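SsfS6 (Streptomyces sp. SF2575, PDB 4FZR) is a two-domain protein of the GT-B clan, with the N- and C-terminal domains of the erythromycin biosynthesis protein CIII-like family. Local coordinates at residues P34-H44 with P388-E396; M205-R213 with G311-E319. All blocks are in the same frame, centred on the assembly; numbering follows the deposited sequence. Where two conformers were deposited one is given.

Contact 1 (P34-H44 with P388-E396); sequences PLSWALRAAGH and PADIVRLIE
The imidazole of H44 meets E396 at its edge: OE1 of E396 lies 3.0 Å from NE2 of H44 and in the ring plane. Over one face of the same ring, above its centre, sits the carbonyl oxygen of A42, 3.5 Å from the plane, and CG1 of V392 comes to the edge beside NE2. The carboxylate is turned 69° against the imidazole, and its OE1 is met nearly along the C-O axis. With an N-H...O angle of 145° the hydrogen bond is moderately bent. E396 reaches the ring with CG lodged between its own backbone N and carbonyl carbon and the chain extended beyond. A negative partner here would tend to favour a protonated imidazole.

H44 stands just past the end of helix 33-41, which closes in a Schellman motif: G43, at positive phi, is the C-prime residue, with H44 N bonded to L39 O and G43 N to R40 O. The segment 388-395, from the C-terminal end of the chain, crosses 34-41 at -61°, with the axes 8.8 Å apart at closest, so the last helix packs back on the N-terminal Rossmann-like domain, as is common in GT-B folds.

V392 fills the crossing by splitting its two methyls. CG2 lies 3.6 Å from both A38 CB and L39 CD2, whereas CG1, anti to the backbone N, reaches A42 CB at 3.8 Å. At the start of helix 388-395, P388 CB meets A38 CB at 4.0 Å, and L35 runs past V392 in the opposite direction. L39 and I395 also rest on strand 126-130, and W37 stacks on W37 of the second subunit.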
# COMPACT_ATOMS: atom_id res chain seq x y z
N PRO A 34 6.19 -2.27 -3.74
CA PRO A 34 6.90 -2.08 -2.47
C PRO A 34 7.92 -0.93 -2.48
O PRO A 34 8.06 -0.25 -1.47
CB PRO A 34 7.59 -3.43 -2.26
CG PRO A 34 6.75 -4.40 -3.03
CD PRO A 34 6.33 -3.64 -4.25
N LEU A 35 8.61 -0.72 -3.60
CA LEU A 35 9.53 0.40 -3.69
C LEU A 35 8.76 1.72 -3.70
O LEU A 35 9.20 2.71 -3.12
CB LEU A 35 10.40 0.29 -4.95
CG LEU A 35 11.47 1.37 -5.13
CD1 LEU A 35 12.33 1.51 -3.88
CD2 LEU A 35 12.33 1.08 -6.34
N SER A 36 7.60 1.71 -4.35
CA SER A 36 6.74 2.89 -4.44
C SER A 36 6.24 3.31 -3.06
O SER A 36 6.18 4.50 -2.75
CB SER A 36 5.54 2.62 -5.34
OG SER A 36 5.92 2.63 -6.71
N TRP A 37 5.86 2.33 -2.25
CA TRP A 37 5.42 2.60 -0.89
C TRP A 37 6.58 2.96 0.03
O TRP A 37 6.40 3.66 1.03
CB TRP A 37 4.63 1.41 -0.33
CG TRP A 37 3.15 1.64 -0.35
CD1 TRP A 37 2.23 0.98 -1.11
CD2 TRP A 37 2.42 2.60 0.43
NE1 TRP A 37 0.97 1.46 -0.85
CE2 TRP A 37 1.06 2.46 0.09
CE3 TRP A 37 2.79 3.56 1.38
CZ2 TRP A 37 0.06 3.25 0.66
CZ3 TRP A 37 1.79 4.34 1.95
CH2 TRP A 37 0.44 4.18 1.59
N ALA A 38 7.77 2.46 -0.29
CA ALA A 38 8.97 2.78 0.47
C ALA A 38 9.29 4.26 0.31
O ALA A 38 9.68 4.94 1.26
CB ALA A 38 10.15 1.93 0.01
N LEU A 39 9.10 4.76 -0.91
CA LEU A 39 9.28 6.18 -1.20
C LEU A 39 8.25 7.00 -0.44
O LEU A 39 8.59 7.99 0.21
CB LEU A 39 9.16 6.44 -2.70
CG LEU A 39 10.25 5.82 -3.58
CD1 LEU A 39 9.92 5.96 -5.06
CD2 LEU A 39 11.61 6.45 -3.27
N ARG A 40 7.00 6.59 -0.53
CA ARG A 40 5.91 7.31 0.12
C ARG A 40 6.10 7.30 1.63
O ARG A 40 5.80 8.28 2.31
CB ARG A 40 4.58 6.67 -0.26
CG ARG A 40 3.39 7.60 -0.14
CD ARG A 40 2.18 7.01 -0.85
NE ARG A 40 0.97 7.79 -0.63
CZ ARG A 40 -0.26 7.35 -0.87
NH1 ARG A 40 -0.46 6.12 -1.33
NH2 ARG A 40 -1.31 8.13 -0.64
N ALA A 41 6.60 6.19 2.16
CA ALA A 41 6.85 6.08 3.59
C ALA A 41 7.96 7.04 4.03
O ALA A 41 8.00 7.47 5.18
CB ALA A 41 7.23 4.66 3.95
N ALA A 42 8.84 7.37 3.09
CA ALA A 42 9.94 8.30 3.36
C ALA A 42 9.54 9.73 3.04
O ALA A 42 10.39 10.59 2.84
CB ALA A 42 11.17 7.90 2.57
N GLY A 43 8.23 9.99 2.98
CA GLY A 43 7.73 11.34 2.87
C GLY A 43 7.62 11.88 1.45
O GLY A 43 7.18 13.01 1.25
N HIS A 44 8.03 11.07 0.47
CA HIS A 44 8.02 11.53 -0.92
C HIS A 44 6.64 11.40 -1.55
O HIS A 44 5.76 10.72 -1.02
CB HIS A 44 9.07 10.76 -1.72
CG HIS A 44 10.43 10.76 -1.09
ND1 HIS A 44 11.15 11.91 -0.88
CD2 HIS A 44 11.18 9.75 -0.59
CE1 HIS A 44 12.29 11.61 -0.30
NE2 HIS A 44 12.34 10.31 -0.11
N PRO A 388 14.04 -2.39 0.31
CA PRO A 388 13.53 -1.21 -0.42
C PRO A 388 13.68 0.09 0.38
O PRO A 388 13.94 1.13 -0.22
CB PRO A 388 12.06 -1.56 -0.64
CG PRO A 388 12.08 -3.05 -0.78
CD PRO A 388 13.12 -3.54 0.20
N ALA A 389 13.51 0.03 1.69
CA ALA A 389 13.71 1.20 2.53
C ALA A 389 15.17 1.67 2.46
O ALA A 389 15.45 2.87 2.41
CB ALA A 389 13.32 0.91 3.98
N ASP A 390 16.10 0.70 2.45
CA ASP A 390 17.53 1.01 2.33
C ASP A 390 17.80 1.71 1.00
O ASP A 390 18.52 2.71 0.94
CB ASP A 390 18.39 -0.27 2.41
CG ASP A 390 18.30 -0.97 3.76
OD1 ASP A 390 18.07 -0.30 4.79
OD2 ASP A 390 18.48 -2.21 3.79
N ILE A 391 17.22 1.19 -0.08
CA ILE A 391 17.42 1.73 -1.42
C ILE A 391 16.91 3.17 -1.56
O ILE A 391 17.47 3.97 -2.31
CB ILE A 391 16.73 0.86 -2.49
CG1 ILE A 391 17.47 -0.47 -2.64
CG2 ILE A 391 16.66 1.60 -3.83
CD1 ILE A 391 18.94 -0.34 -2.95
N VAL A 392 15.85 3.50 -0.83
CA VAL A 392 15.32 4.86 -0.87
C VAL A 392 16.36 5.84 -0.34
O VAL A 392 16.52 6.93 -0.88
CB VAL A 392 14.00 4.99 -0.07
CG1 VAL A 392 13.60 6.45 0.05
CG2 VAL A 392 12.89 4.19 -0.73
N ARG A 393 17.07 5.45 0.71
CA ARG A 393 18.12 6.29 1.27
C ARG A 393 19.22 6.52 0.24
O ARG A 393 19.74 7.62 0.10
CB ARG A 393 18.70 5.66 2.54
CG ARG A 393 17.72 5.66 3.69
CD ARG A 393 18.27 4.97 4.91
NE ARG A 393 17.28 4.07 5.50
CZ ARG A 393 17.44 2.75 5.64
NH1 ARG A 393 18.55 2.14 5.23
NH2 ARG A 393 16.48 2.03 6.18
N LEU A 394 19.56 5.46 -0.50
CA LEU A 394 20.50 5.58 -1.60
C LEU A 394 20.00 6.61 -2.61
O LEU A 394 20.72 7.54 -2.97
CB LEU A 394 20.71 4.23 -2.28
CG LEU A 394 21.88 3.37 -1.79
CD1 LEU A 394 21.83 3.17 -0.28
CD2 LEU A 394 21.89 2.03 -2.51
N ILE A 395 18.76 6.43 -3.05
CA ILE A 395 18.17 7.29 -4.07
C ILE A 395 18.24 8.76 -3.68
O ILE A 395 18.56 9.61 -4.51
CB ILE A 395 16.69 6.92 -4.32
CG1 ILE A 395 16.60 5.59 -5.08
CG2 ILE A 395 15.98 8.02 -5.10
CD1 ILE A 395 15.19 5.06 -5.20
N GLU A 396 17.94 9.05 -2.42
CA GLU A 396 17.85 10.44 -1.97
C GLU A 396 19.22 11.07 -1.69
O GLU A 396 19.30 12.19 -1.17
CB GLU A 396 16.93 10.56 -0.74
CG GLU A 396 17.33 9.71 0.46
CD GLU A 396 16.19 9.54 1.47
OE1 GLU A 396 15.05 9.95 1.16
OE2 GLU A 396 16.45 9.00 2.57

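Contact 2 (M205-R213 with G311-E319)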
# COMPACT_ATOMS: atom_id res chain seq x y z
N MSE A 205 19.05 -5.45 -4.27
CA MSE A 205 17.94 -5.12 -3.40
C MSE A 205 17.14 -6.37 -3.06
O MSE A 205 16.91 -7.23 -3.91
CB MSE A 205 17.00 -4.10 -4.06
CG MSE A 205 15.93 -3.57 -3.11
SE MSE A 205 14.31 -2.86 -3.97
CE MSE A 205 14.93 -1.15 -4.55
N ARG A 206 16.72 -6.47 -1.81
CA ARG A 206 15.90 -7.59 -1.35
C ARG A 206 14.50 -7.50 -1.96
O ARG A 206 13.87 -6.45 -1.93
CB ARG A 206 15.81 -7.58 0.17
CG ARG A 206 14.98 -8.70 0.77
CD ARG A 206 14.87 -8.54 2.27
NE ARG A 206 13.91 -9.48 2.86
CZ ARG A 206 13.62 -9.54 4.15
NH1 ARG A 206 14.22 -8.72 5.01
NH2 ARG A 206 12.73 -10.42 4.60
N TYR A 207 14.03 -8.61 -2.51
CA TYR A 207 12.71 -8.66 -3.13
C TYR A 207 11.63 -8.83 -2.08
O TYR A 207 11.54 -9.88 -1.44
CB TYR A 207 12.63 -9.80 -4.13
CG TYR A 207 11.29 -9.92 -4.83
CD1 TYR A 207 11.00 -9.14 -5.94
CD2 TYR A 207 10.33 -10.81 -4.38
CE1 TYR A 207 9.78 -9.24 -6.59
CE2 TYR A 207 9.11 -10.92 -5.02
CZ TYR A 207 8.84 -10.14 -6.12
OH TYR A 207 7.63 -10.24 -6.77
N VAL A 208 10.82 -7.80 -1.89
CA VAL A 208 9.67 -7.88 -1.00
C VAL A 208 8.44 -8.23 -1.85
O VAL A 208 8.08 -7.48 -2.76
CB VAL A 208 9.45 -6.56 -0.24
CG1 VAL A 208 8.14 -6.61 0.56
CG2 VAL A 208 10.63 -6.28 0.68
N PRO A 209 7.82 -9.38 -1.57
CA PRO A 209 6.71 -9.83 -2.42
C PRO A 209 5.46 -8.95 -2.32
O PRO A 209 5.05 -8.58 -1.21
CB PRO A 209 6.39 -11.24 -1.88
CG PRO A 209 7.60 -11.65 -1.10
CD PRO A 209 8.18 -10.38 -0.55
N TYR A 210 4.89 -8.61 -3.46
CA TYR A 210 3.53 -8.09 -3.49
C TYR A 210 2.72 -8.77 -4.59
O TYR A 210 2.95 -8.55 -5.78
CB TYR A 210 3.50 -6.57 -3.70
CG TYR A 210 2.08 -6.05 -3.72
CD1 TYR A 210 1.33 -5.98 -2.55
CD2 TYR A 210 1.48 -5.64 -4.91
CE1 TYR A 210 0.03 -5.52 -2.56
CE2 TYR A 210 0.18 -5.18 -4.93
CZ TYR A 210 -0.54 -5.12 -3.75
OH TYR A 210 -1.83 -4.66 -3.77
N ASN A 211 1.77 -9.60 -4.17
CA ASN A 211 0.93 -10.33 -5.11
C ASN A 211 -0.55 -10.08 -4.83
O ASN A 211 -1.42 -10.67 -5.47
CB ASN A 211 1.20 -11.84 -5.01
CG ASN A 211 2.67 -12.17 -4.78
OD1 ASN A 211 3.09 -12.42 -3.65
ND2 ASN A 211 3.45 -12.19 -5.85
N GLY A 212 -0.83 -9.19 -3.88
CA GLY A 212 -2.15 -9.08 -3.29
C GLY A 212 -3.17 -8.31 -4.10
O GLY A 212 -2.80 -7.50 -4.95
N ARG A 213 -4.44 -8.60 -3.86
CA ARG A 213 -5.54 -7.70 -4.22
C ARG A 213 -6.44 -7.57 -2.99
O ARG A 213 -6.23 -6.70 -2.15
CB ARG A 213 -6.35 -8.21 -5.42
CG ARG A 213 -7.60 -7.37 -5.69
CD ARG A 213 -8.25 -7.70 -7.02
NE ARG A 213 -8.99 -8.96 -6.99
CZ ARG A 213 -10.32 -9.07 -7.02
NH1 ARG A 213 -11.09 -7.99 -7.09
NH2 ARG A 213 -10.89 -10.26 -6.98
N GLY A 311 7.16 -12.94 -10.74
CA GLY A 311 6.78 -12.59 -9.38
C GLY A 311 6.61 -13.81 -8.51
O GLY A 311 7.06 -13.84 -7.36
N THR A 312 5.96 -14.83 -9.05
CA THR A 312 5.75 -16.08 -8.33
C THR A 312 7.08 -16.75 -8.00
O THR A 312 7.27 -17.26 -6.90
CB THR A 312 4.89 -17.06 -9.16
OG1 THR A 312 3.71 -16.40 -9.63
CG2 THR A 312 4.50 -18.26 -8.32
N THR A 313 8.00 -16.73 -8.96
CA THR A 313 9.32 -17.32 -8.76
C THR A 313 10.04 -16.64 -7.60
O THR A 313 10.49 -17.30 -6.66
CB THR A 313 10.19 -17.17 -10.02
OG1 THR A 313 9.64 -17.95 -11.08
CG2 THR A 313 11.62 -17.64 -9.74
N LEU A 314 10.14 -15.32 -7.68
CA LEU A 314 10.84 -14.55 -6.65
C LEU A 314 10.14 -14.65 -5.30
O LEU A 314 10.79 -14.63 -4.26
CB LEU A 314 10.98 -13.09 -7.09
CG LEU A 314 12.04 -12.90 -8.18
CD1 LEU A 314 11.76 -11.64 -8.97
CD2 LEU A 314 13.43 -12.84 -7.57
N THR A 315 8.81 -14.79 -5.32
CA THR A 315 8.06 -14.94 -4.08
C THR A 315 8.44 -16.24 -3.39
O THR A 315 8.74 -16.26 -2.19
CB THR A 315 6.53 -14.92 -4.33
OG1 THR A 315 6.15 -13.70 -4.98
CG2 THR A 315 5.77 -15.03 -3.01
N CYS A 316 8.44 -17.34 -4.15
CA CYS A 316 8.82 -18.65 -3.63
C CYS A 316 10.26 -18.66 -3.12
O CYS A 316 10.54 -19.19 -2.05
CB CYS A 316 8.67 -19.71 -4.72
SG CYS A 316 6.96 -20.03 -5.19
N LEU A 317 11.17 -18.09 -3.90
CA LEU A 317 12.57 -17.98 -3.49
C LEU A 317 12.69 -17.26 -2.15
O LEU A 317 13.36 -17.75 -1.24
CB LEU A 317 13.40 -17.25 -4.56
CG LEU A 317 13.96 -18.07 -5.72
CD1 LEU A 317 14.86 -17.20 -6.60
CD2 LEU A 317 14.72 -19.28 -5.21
N SER A 318 12.04 -16.10 -2.02
CA SER A 318 12.19 -15.29 -0.82
C SER A 318 11.57 -15.95 0.40
O SER A 318 11.92 -15.64 1.54
CB SER A 318 11.60 -13.89 -1.04
OG SER A 318 10.24 -13.81 -0.65
N GLU A 319 10.64 -16.87 0.16
CA GLU A 319 10.01 -17.61 1.25
C GLU A 319 10.62 -19.01 1.44
O GLU A 319 10.17 -19.78 2.28
CB GLU A 319 8.50 -17.71 1.01
CG GLU A 319 7.73 -16.48 1.47
CD GLU A 319 7.79 -16.29 2.98
OE1 GLU A 319 8.12 -17.26 3.69
OE2 GLU A 319 7.52 -15.16 3.45
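Y207 lays one face of its ring over L314, whose CB stands 3.6 Å from the ring centroid and 14° off the normal, a CH-pi contact close to the centre. The two side chains cross at about a right angle, and CD1 of L314 continues beneath the ring to approach CE1 at 3.9 Å. Extension of Y207 from the loop, with CG anti to the backbone N, takes its OH as far as the CA of G311, 3.6 Å away, one helical turn before T315. The ring thus rests on L314 while its OH points to the start of the segment, at G311; M382 of helix 370-382 also touches Y207.

N211 and T315 approach from opposite directions. ND2 of N211 gives a hydrogen bond to OG1 of T315 (3.2 Å, N-H...O angle 153°), with the acceptor 15° from the amide plane. P209, between Y207 and N211 in the loop, packs further along the helix: CG lies 3.4 Å from OG of S318, and CB faces T315.

The helix, 310-318, belongs to the C-terminal Rossmann-like domain and the loop 205-213 follows the last strand of the N-terminal sheet, so the contact spans the junction of the two domains of this GT-B protein.

OG1 of T315 acts both ways, accepting from N211 and donating to G311 O at 2.6 Å. That carbonyl also receives T315 N, and the two donors come from opposite faces of its plane. The backbone of the helix thus fixes the direction of the hydroxyl proton, leaving the hydroxyl oxygen to accept from the loop amide.

How the contacts relate
From the N terminus the chain runs through strand 17-21 into helix 33-41, the first half of contact 1, and then completes the N-terminal seven-stranded parallel sheet. Past strand 203-204 it enters 205-213, and contact 2 closes a loop of 97 intervening residues when helix 310-318 of the second, six-stranded sheet domain arrives. Only at the end does helix 388-395 return to 34-44, closing a loop of 343 residues that encloses the whole of contact 2; the two nest and do not cross. Their centres lie about 18 Å apart, yet they touch: M205 CE packs on I391 CG1, and V208 CG2 on P388 CD. Contact 1 ties the chain's ends together, contact 2 the two domains.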